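Local coordinates for protein putative tetR family transcription regulator (Shewanella loihica, PDB 3PPB) that probably binds DNA as a dimeric transcription regulator of the TetR family, through an N-terminal helix-turn-helix domain, at residues Q12-T17 against A39-G44; L135-Q140 against Y148-M153; S142-E147 against L187-M192. All blocks are in the same frame, centred on the assembly; numbering follows the deposited sequence. Where two conformers were deposited one is given.

In the fold
Interaction 1 lies at the surface of the predicted DNA-binding domain, 40 Å or more, centre to centre, from the other two and on the opposite side of the chain's centre. It packs helix 10-24 on the turn of the predicted helix-turn-helix by small apolar groups. Interactions 2 and 3 are neighbours, centres about 8 Å apart, and both reach the second subunit. Helix 130-141 packs on the start of helix 150-170 in interaction 2, and the loop after it on helix 178-192 in interaction 3. Interaction 2 is partly buried and mixes aliphatic and amide contacts; interaction 3, mostly buried, adds an aromatic face and a short, nearly straight backbone hydrogen bond.

Interaction 1 of 3, residues Q12-T17 against A39-G44; sequences QAILET and AGVATG
The apolar part of the contact centres on the methyl group of Ala39, which faces helix 10-24 and fits against the turn formed by Ala13, Ile14 and Thr17. Its CB lies 4.1 Å from Ala13 CB, methyl against methyl, and 4.2 Å from Ile14 CG1. The second apolar meeting is between branched chains: Val41 CG2 stands 3.7 Å from Ile14 CG1 and also touches CD1, the two side chains crossing at about a right angle. Ile14 holds CG1 anti to the carbonyl carbon (chi1 -68°), which directs the longer branch to Val41. Beyond this pair Ile14 continues into the core of the domain, touching Ile35, Leu46 and Leu56.

The polar part is bonded within helix 10-24. Thr17 OG1 donates to Ala13 O at 2.9 Å, and Thr17 N binds the same oxygen, the two donors reaching it from opposite faces of the carbonyl plane. The hydroxyl bond helps fix the rotation of the threonine (chi1 -69°), whose OG1 then rests 3.5 Å from Ala39 CA. Ala39 CB in turn sits 3.6 Å from Ala13 O, so a small methyl packs directly on an oxygen already gripped twice.

Between Ala39 and Val41 the chain reverses at Gly40, which, with positive phi, is the C' residue of a Schellman motif that ends helix 32-39; Ala42 occupies the N-cap position of helix 43-49. This is the turn of the predicted helix-turn-helix, whose second helix is the recognition helix in TetR relatives. Because the hydrogen bonds on each side are made within that side and not between the two segments, van der Waals packing alone joins them, and the turn's position against this helix depends on the fit of small groups rather than on directional bonds.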
loop_
_atom_site.group_PDB
_atom_site.type_symbol
_atom_site.label_atom_id
_atom_site.label_comp_id
_atom_site.label_asym_id
_atom_site.label_seq_id
_atom_site.Cartn_x
_atom_site.Cartn_y
_atom_site.Cartn_z
ATOM N N GLN A 12 22.951 15.502 -6.205
ATOM C CA GLN A 12 22.700 14.083 -6.536
ATOM C C GLN A 12 23.148 13.153 -5.419
ATOM O O GLN A 12 22.455 12.174 -5.156
ATOM C CB GLN A 12 23.357 13.668 -7.867
ATOM C CG GLN A 12 22.876 12.335 -8.457
ATOM C CD GLN A 12 21.375 12.217 -8.648
ATOM O OE1 GLN A 12 20.662 13.192 -8.946
ATOM N NE2 GLN A 12 20.872 10.999 -8.508
ATOM N N ALA A 13 24.296 13.450 -4.769
ATOM C CA ALA A 13 24.809 12.667 -3.639
ATOM C C ALA A 13 23.799 12.700 -2.478
ATOM O O ALA A 13 23.554 11.665 -1.858
ATOM C CB ALA A 13 26.161 13.214 -3.186
ATOM N N ILE A 14 23.181 13.889 -2.228
ATOM C CA ILE A 14 22.174 14.081 -1.183
ATOM C C ILE A 14 20.932 13.247 -1.516
ATOM O O ILE A 14 20.505 12.448 -0.680
ATOM C CB ILE A 14 21.812 15.577 -0.959
ATOM C CG1 ILE A 14 23.001 16.355 -0.345
ATOM C CG2 ILE A 14 20.540 15.697 -0.082
ATOM C CD1 ILE A 14 23.032 17.872 -0.656
ATOM N N LEU A 15 20.388 13.402 -2.743
ATOM C CA LEU A 15 19.192 12.685 -3.195
ATOM C C LEU A 15 19.367 11.159 -3.115
ATOM O O LEU A 15 18.524 10.495 -2.522
ATOM C CB LEU A 15 18.826 13.118 -4.611
ATOM C CG LEU A 15 18.140 14.469 -4.730
ATOM C CD1 LEU A 15 18.274 15.020 -6.144
ATOM C CD2 LEU A 15 16.668 14.381 -4.333
ATOM N N GLU A 16 20.492 10.625 -3.632
ATOM C CA GLU A 16 20.843 9.191 -3.615
ATOM C C GLU A 16 21.027 8.648 -2.189
ATOM O O GLU A 16 20.619 7.520 -1.910
ATOM C CB GLU A 16 22.147 8.943 -4.402
ATOM C CG GLU A 16 21.976 8.925 -5.910
ATOM C CD GLU A 16 23.215 8.523 -6.684
ATOM O OE1 GLU A 16 23.964 7.641 -6.200
ATOM O OE2 GLU A 16 23.418 9.064 -7.795
ATOM N N THR A 17 21.687 9.428 -1.309
ATOM C CA THR A 17 21.942 9.033 0.086
ATOM C C THR A 17 20.614 9.057 0.851
ATOM O O THR A 17 20.353 8.126 1.617
ATOM C CB THR A 17 23.027 9.922 0.739
ATOM O OG1 THR A 17 24.312 9.656 0.157
ATOM C CG2 THR A 17 23.117 9.727 2.229
ATOM N N ALA A 39 26.420 11.553 2.483
ATOM C CA ALA A 39 26.547 12.110 1.125
ATOM C C ALA A 39 27.929 12.734 0.922
ATOM O O ALA A 39 28.406 12.824 -0.213
ATOM C CB ALA A 39 25.450 13.148 0.854
ATOM N N GLY A 40 28.556 13.139 2.025
ATOM C CA GLY A 40 29.862 13.776 2.015
ATOM C C GLY A 40 29.748 15.261 1.744
ATOM O O GLY A 40 30.568 15.820 1.011
ATOM N N VAL A 41 28.687 15.900 2.296
ATOM C CA VAL A 41 28.435 17.343 2.176
ATOM C C VAL A 41 28.248 17.957 3.566
ATOM O O VAL A 41 27.855 17.262 4.505
ATOM C CB VAL A 41 27.245 17.727 1.244
ATOM C CG1 VAL A 41 27.523 17.343 -0.205
ATOM C CG2 VAL A 41 25.914 17.156 1.740
ATOM N N ALA A 42 28.523 19.270 3.687
ATOM C CA ALA A 42 28.302 20.015 4.921
ATOM C C ALA A 42 26.798 20.202 5.087
ATOM O O ALA A 42 26.096 20.326 4.078
ATOM C CB ALA A 42 29.009 21.361 4.858
ATOM N N THR A 43 26.298 20.217 6.342
ATOM C CA THR A 43 24.861 20.385 6.625
ATOM C C THR A 43 24.311 21.648 5.939
ATOM O O THR A 43 23.177 21.628 5.463
ATOM C CB THR A 43 24.579 20.391 8.131
ATOM O OG1 THR A 43 25.518 21.240 8.785
ATOM C CG2 THR A 43 24.652 19.002 8.736
ATOM N N GLY A 44 25.136 22.689 5.849
ATOM C CA GLY A 44 24.809 23.948 5.191
ATOM C C GLY A 44 24.477 23.773 3.721
ATOM O O GLY A 44 23.511 24.365 3.233
#

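Interaction 2 of 3, residues L135-Q140 against Y148-M153; sequences LIRQGQ and YPIELM
Gln140 NE2 is the polar atom on which the contact converges: its hydrogen bond goes to Ala146 O in the loop between the helices, and it lies 3.2 Å from the selenium, SE, of Met153. The selenium contact is unusually short, and its nature is doubtful; the bond that holds the amide is the one to Ala146 O. Tyr148 O, 3.6 Å from Gln140 NE2, is a looser neighbour and not a bonded one. Gln140 reaches this place with CG anti to the carbonyl carbon (chi1 -74°) and an extended chain beyond it. Met153 comes from the opposite direction: CG anti to the carbonyl carbon (chi1 -64°) and an extended chi2 bring its selenium to the amide nitrogen, and the bend at chi3 turns only the methyl CE. With the loop carbonyl as its bonded partner, the amide ties the end of helix 130-141 to the chain leading into helix 150-170.

Beside the amide the contact is aliphatic. Ile136 CG2 lies 3.7 Å from Met153 SE and also meets the methyl CE, so the selenomethionine is flanked by a hydrocarbon branch as well as by the amide. The same CG2 touches Ile150 CD1, again at 3.7 Å. In the conformer described here, one of two deposited, Ile150 carries CG1 anti to its backbone nitrogen (chi1 -159°), which directs CG1, and with it CD1, toward helix 130-141. There CD1 also approaches the CG methylene of Arg137, which contributes chiefly its aliphatic stem and meets Ile150 at about a right angle; it too has two conformers.

Elsewhere on helix 150-170, Glu151 OE2 bonds to His171 NE2 of the second subunit. The arrangement is a loop connection between two consecutive helices of the C-terminal domain of a TetR-like dimer.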
loop_
_atom_site.group_PDB
_atom_site.type_symbol
_atom_site.label_atom_id
_atom_site.label_comp_id
_atom_site.label_asym_id
_atom_site.label_seq_id
_atom_site.Cartn_x
_atom_site.Cartn_y
_atom_site.Cartn_z
ATOM N N LEU A 135 -5.748 6.981 -20.447
ATOM C CA LEU A 135 -5.959 5.633 -20.980
ATOM C C LEU A 135 -7.258 5.033 -20.457
ATOM O O LEU A 135 -7.969 4.383 -21.229
ATOM C CB LEU A 135 -4.783 4.713 -20.677
ATOM C CG LEU A 135 -3.514 5.025 -21.487
ATOM C CD1 LEU A 135 -2.344 4.264 -20.935
ATOM C CD2 LEU A 135 -3.707 4.729 -22.979
ATOM N N ILE A 136 -7.601 5.277 -19.170
ATOM C CA ILE A 136 -8.872 4.802 -18.607
ATOM C C ILE A 136 -10.040 5.468 -19.370
ATOM O O ILE A 136 -10.968 4.753 -19.769
ATOM C CB ILE A 136 -8.983 5.013 -17.073
ATOM C CG1 ILE A 136 -7.857 4.264 -16.317
ATOM C CG2 ILE A 136 -10.375 4.612 -16.566
ATOM C CD1 ILE A 136 -7.638 4.767 -14.851
ATOM N N ARG A 137 -9.980 6.811 -19.594
ATOM C CA ARG A 137 -11.006 7.565 -20.335
ATOM C C ARG A 137 -11.183 6.984 -21.738
ATOM O O ARG A 137 -12.317 6.823 -22.201
ATOM C CB ARG A 137 -10.652 9.061 -20.416
ATOM C CG ARG A 137 -10.938 9.832 -19.139
ATOM C CD ARG A 137 -10.792 11.332 -19.337
ATOM N NE ARG A 137 -9.436 11.803 -19.051
ATOM C CZ ARG A 137 -9.030 12.261 -17.869
ATOM N NH1 ARG A 137 -9.875 12.325 -16.846
ATOM N NH2 ARG A 137 -7.778 12.662 -17.702
ATOM N N GLN A 138 -10.065 6.627 -22.406
ATOM C CA GLN A 138 -10.112 6.024 -23.747
ATOM C C GLN A 138 -10.770 4.638 -23.713
ATOM O O GLN A 138 -11.590 4.330 -24.570
ATOM C CB GLN A 138 -8.724 5.940 -24.355
ATOM C CG GLN A 138 -8.205 7.278 -24.867
ATOM C CD GLN A 138 -6.786 7.185 -25.360
ATOM O OE1 GLN A 138 -6.367 6.181 -25.942
ATOM N NE2 GLN A 138 -6.024 8.245 -25.157
ATOM N N GLY A 139 -10.463 3.847 -22.695
ATOM C CA GLY A 139 -11.058 2.526 -22.508
ATOM C C GLY A 139 -12.532 2.571 -22.182
ATOM O O GLY A 139 -13.270 1.649 -22.537
ATOM N N GLN A 140 -12.968 3.637 -21.492
ATOM C CA GLN A 140 -14.370 3.811 -21.140
ATOM C C GLN A 140 -15.156 4.196 -22.397
ATOM O O GLN A 140 -16.248 3.672 -22.614
ATOM C CB GLN A 140 -14.528 4.863 -20.025
ATOM C CG GLN A 140 -14.096 4.345 -18.660
ATOM C CD GLN A 140 -14.141 5.393 -17.558
ATOM O OE1 GLN A 140 -14.011 6.603 -17.796
ATOM N NE2 GLN A 140 -14.298 4.946 -16.312
ATOM N N TYR A 148 -16.519 3.737 -13.563
ATOM C CA TYR A 148 -16.474 4.056 -12.127
ATOM C C TYR A 148 -15.811 5.425 -11.986
ATOM O O TYR A 148 -15.199 5.837 -12.972
ATOM C CB TYR A 148 -15.703 2.977 -11.345
ATOM C CG TYR A 148 -16.094 1.542 -11.649
ATOM C CD1 TYR A 148 -17.426 1.131 -11.597
ATOM C CD2 TYR A 148 -15.128 0.582 -11.929
ATOM C CE1 TYR A 148 -17.791 -0.190 -11.872
ATOM C CE2 TYR A 148 -15.475 -0.749 -12.164
ATOM C CZ TYR A 148 -16.810 -1.129 -12.147
ATOM O OH TYR A 148 -17.160 -2.429 -12.428
ATOM N N PRO A 149 -15.879 6.160 -10.836
ATOM C CA PRO A 149 -15.155 7.447 -10.745
ATOM C C PRO A 149 -13.686 7.236 -11.105
ATOM O O PRO A 149 -13.076 6.279 -10.619
ATOM C CB PRO A 149 -15.371 7.852 -9.286
ATOM C CG PRO A 149 -16.690 7.221 -8.936
ATOM C CD PRO A 149 -16.556 5.869 -9.555
ATOM N N ILE A 150 -13.153 8.097 -12.011
ATOM C CA ILE A 150 -11.792 8.020 -12.544
ATOM C C ILE A 150 -10.722 7.969 -11.425
ATOM O O ILE A 150 -9.792 7.176 -11.510
ATOM C CB ILE A 150 -11.495 9.159 -13.577
ATOM C CG1 ILE A 150 -10.307 8.790 -14.487
ATOM C CG2 ILE A 150 -11.311 10.558 -12.951
ATOM C CD1 ILE A 150 -10.727 8.224 -15.773
ATOM N N GLU A 151 -10.857 8.794 -10.375
ATOM C CA GLU A 151 -9.837 8.827 -9.328
ATOM C C GLU A 151 -9.786 7.531 -8.506
ATOM O O GLU A 151 -8.709 7.109 -8.097
ATOM C CB GLU A 151 -9.993 10.039 -8.414
ATOM C CG GLU A 151 -8.646 10.350 -7.786
ATOM C CD GLU A 151 -8.604 11.417 -6.722
ATOM O OE1 GLU A 151 -9.209 12.489 -6.939
ATOM O OE2 GLU A 151 -7.894 11.214 -5.709
ATOM N N LEU A 152 -10.939 6.896 -8.291
ATOM C CA LEU A 152 -11.018 5.619 -7.581
ATOM C C LEU A 152 -10.341 4.555 -8.443
ATOM O O LEU A 152 -9.598 3.727 -7.934
ATOM C CB LEU A 152 -12.495 5.247 -7.283
ATOM C CG LEU A 152 -12.754 3.878 -6.620
ATOM C CD1 LEU A 152 -11.940 3.679 -5.324
ATOM C CD2 LEU A 152 -14.220 3.678 -6.363
HETATM N N MSE A 153 -10.572 4.601 -9.758
HETATM C CA MSE A 153 -9.954 3.639 -10.667
HETATM C C MSE A 153 -8.425 3.825 -10.674
HETATM O O MSE A 153 -7.724 2.827 -10.666
HETATM C CB MSE A 153 -10.562 3.771 -12.072
HETATM C CG MSE A 153 -12.067 3.419 -12.099
HETATM SE SE MSE A 153 -12.749 3.519 -13.898
HETATM C CE MSE A 153 -12.152 1.833 -14.559
#

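Interaction 3 of 3, residues S142-E147 against L187-M192; sequences SGELAE and LFWNAM
Leu145 places its CD2 methyl over one face of the Trp189 indole, in a CH-pi contact 4.0 Å from the centroid of the six-membered ring and 23° off its normal. The methyl is offset toward the rim and comes nearest to CH2, at 3.7 Å. It also meets Met192 CB, whose side chain runs beside that of Leu145 in the same direction. Trp189 has CG anti to its backbone nitrogen (chi1 -175°), which carries the ring out to the loop and onto Leu82 and Ala86 of helix 82-99. Replacing it with an alanine would probably leave the Leu145 methyl without its aromatic face and open a gap between the loop and helix 82-99. The loop itself begins at Gly143, the positive-phi residue of a Schellman motif ending helix 130-141, and runs past the Trp189-Met192 part of helix 178-192, a helix that also meets the second subunit of this TetR-like dimer. There Ala146 N donates to Met192 O at 2.7 Å, nearly straight (166° at the hydrogen). The same oxygen receives a CA-H...O contact from Leu145 CA at 3.4 Å, bent and at most a weak one, and Ala146 CB packs against it too.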
loop_
_atom_site.group_PDB
_atom_site.type_symbol
_atom_site.label_atom_id
_atom_site.label_comp_id
_atom_site.label_asym_id
_atom_site.label_seq_id
_atom_site.Cartn_x
_atom_site.Cartn_y
_atom_site.Cartn_z
ATOM N N SER A 142 -14.380 3.477 -25.518
ATOM C CA SER A 142 -14.398 2.358 -26.473
ATOM C C SER A 142 -15.284 1.190 -25.995
ATOM O O SER A 142 -15.451 0.207 -26.723
ATOM C CB SER A 142 -12.982 1.854 -26.729
ATOM O OG SER A 142 -12.450 1.242 -25.568
ATOM N N GLY A 143 -15.821 1.302 -24.781
ATOM C CA GLY A 143 -16.667 0.277 -24.189
ATOM C C GLY A 143 -15.922 -0.916 -23.633
ATOM O O GLY A 143 -16.539 -1.957 -23.417
ATOM N N GLU A 144 -14.593 -0.793 -23.400
ATOM C CA GLU A 144 -13.797 -1.868 -22.818
ATOM C C GLU A 144 -13.743 -1.771 -21.293
ATOM O O GLU A 144 -13.669 -2.799 -20.645
ATOM C CB GLU A 144 -12.348 -1.848 -23.346
ATOM C CG GLU A 144 -12.198 -2.283 -24.789
ATOM C CD GLU A 144 -10.799 -2.044 -25.315
ATOM O OE1 GLU A 144 -10.527 -0.910 -25.775
ATOM O OE2 GLU A 144 -9.964 -2.976 -25.229
ATOM N N LEU A 145 -13.737 -0.540 -20.729
ATOM C CA LEU A 145 -13.604 -0.337 -19.283
ATOM C C LEU A 145 -14.885 0.185 -18.650
ATOM O O LEU A 145 -15.607 0.972 -19.255
ATOM C CB LEU A 145 -12.423 0.619 -18.960
ATOM C CG LEU A 145 -11.047 0.211 -19.515
ATOM C CD1 LEU A 145 -9.964 1.209 -19.119
ATOM C CD2 LEU A 145 -10.679 -1.222 -19.115
ATOM N N ALA A 146 -15.166 -0.284 -17.434
ATOM C CA ALA A 146 -16.325 0.113 -16.641
ATOM C C ALA A 146 -16.259 1.601 -16.293
ATOM O O ALA A 146 -15.172 2.212 -16.248
ATOM C CB ALA A 146 -16.387 -0.716 -15.369
ATOM N N GLU A 147 -17.431 2.184 -16.049
ATOM C CA GLU A 147 -17.532 3.604 -15.755
ATOM C C GLU A 147 -17.645 3.858 -14.266
ATOM O O GLU A 147 -18.726 4.172 -13.767
ATOM C CB GLU A 147 -18.711 4.235 -16.504
ATOM C CG GLU A 147 -18.530 4.137 -17.999
ATOM C CD GLU A 147 -19.759 4.496 -18.768
ATOM O OE1 GLU A 147 -20.545 3.574 -19.067
ATOM O OE2 GLU A 147 -19.928 5.693 -19.081
ATOM N N LEU A 187 -5.916 -9.967 -12.827
ATOM C CA LEU A 187 -6.512 -9.298 -11.657
ATOM C C LEU A 187 -6.596 -7.809 -11.924
ATOM O O LEU A 187 -7.611 -7.210 -11.629
ATOM C CB LEU A 187 -5.725 -9.569 -10.364
ATOM C CG LEU A 187 -5.886 -10.982 -9.760
ATOM C CD1 LEU A 187 -4.665 -11.370 -8.980
ATOM C CD2 LEU A 187 -7.153 -11.121 -8.896
ATOM N N PHE A 188 -5.551 -7.228 -12.536
ATOM C CA PHE A 188 -5.487 -5.797 -12.856
ATOM C C PHE A 188 -6.565 -5.392 -13.896
ATOM O O PHE A 188 -7.344 -4.474 -13.640
ATOM C CB PHE A 188 -4.081 -5.450 -13.361
ATOM C CG PHE A 188 -3.918 -4.029 -13.839
ATOM C CD1 PHE A 188 -3.859 -2.975 -12.933
ATOM C CD2 PHE A 188 -3.769 -3.747 -15.193
ATOM C CE1 PHE A 188 -3.668 -1.661 -13.379
ATOM C CE2 PHE A 188 -3.606 -2.434 -15.639
ATOM C CZ PHE A 188 -3.559 -1.398 -14.733
ATOM N N TRP A 189 -6.584 -6.063 -15.068
ATOM C CA TRP A 189 -7.511 -5.775 -16.147
ATOM C C TRP A 189 -8.966 -6.032 -15.741
ATOM O O TRP A 189 -9.818 -5.171 -15.980
ATOM C CB TRP A 189 -7.168 -6.609 -17.406
ATOM C CG TRP A 189 -8.037 -6.239 -18.579
ATOM C CD1 TRP A 189 -9.091 -6.952 -19.077
ATOM C CD2 TRP A 189 -7.952 -5.037 -19.373
ATOM N NE1 TRP A 189 -9.661 -6.276 -20.137
ATOM C CE2 TRP A 189 -8.985 -5.094 -20.334
ATOM C CE3 TRP A 189 -7.096 -3.910 -19.363
ATOM C CZ2 TRP A 189 -9.188 -4.073 -21.287
ATOM C CZ3 TRP A 189 -7.290 -2.912 -20.315
ATOM C CH2 TRP A 189 -8.316 -3.007 -21.271
ATOM N N ASN A 190 -9.253 -7.206 -15.132
ATOM C CA ASN A 190 -10.624 -7.601 -14.781
ATOM C C ASN A 190 -11.256 -6.705 -13.724
ATOM O O ASN A 190 -12.485 -6.598 -13.692
ATOM C CB ASN A 190 -10.693 -9.065 -14.383
ATOM C CG ASN A 190 -10.484 -9.958 -15.574
ATOM O OD1 ASN A 190 -10.524 -9.516 -16.723
ATOM N ND2 ASN A 190 -10.216 -11.224 -15.335
ATOM N N ALA A 191 -10.449 -6.028 -12.896
ATOM C CA ALA A 191 -11.030 -5.073 -11.940
ATOM C C ALA A 191 -11.727 -3.946 -12.684
ATOM O O ALA A 191 -12.808 -3.542 -12.285
ATOM C CB ALA A 191 -9.936 -4.479 -11.030
HETATM N N MSE A 192 -11.117 -3.477 -13.789
HETATM C CA MSE A 192 -11.550 -2.341 -14.619
HETATM C C MSE A 192 -12.498 -2.668 -15.753
HETATM O O MSE A 192 -13.233 -1.792 -16.191
HETATM C CB MSE A 192 -10.323 -1.716 -15.311
HETATM C CG MSE A 192 -9.236 -1.211 -14.393
HETATM SE SE MSE A 192 -8.049 -0.100 -15.444
HETATM C CE MSE A 192 -7.117 -1.479 -16.486
#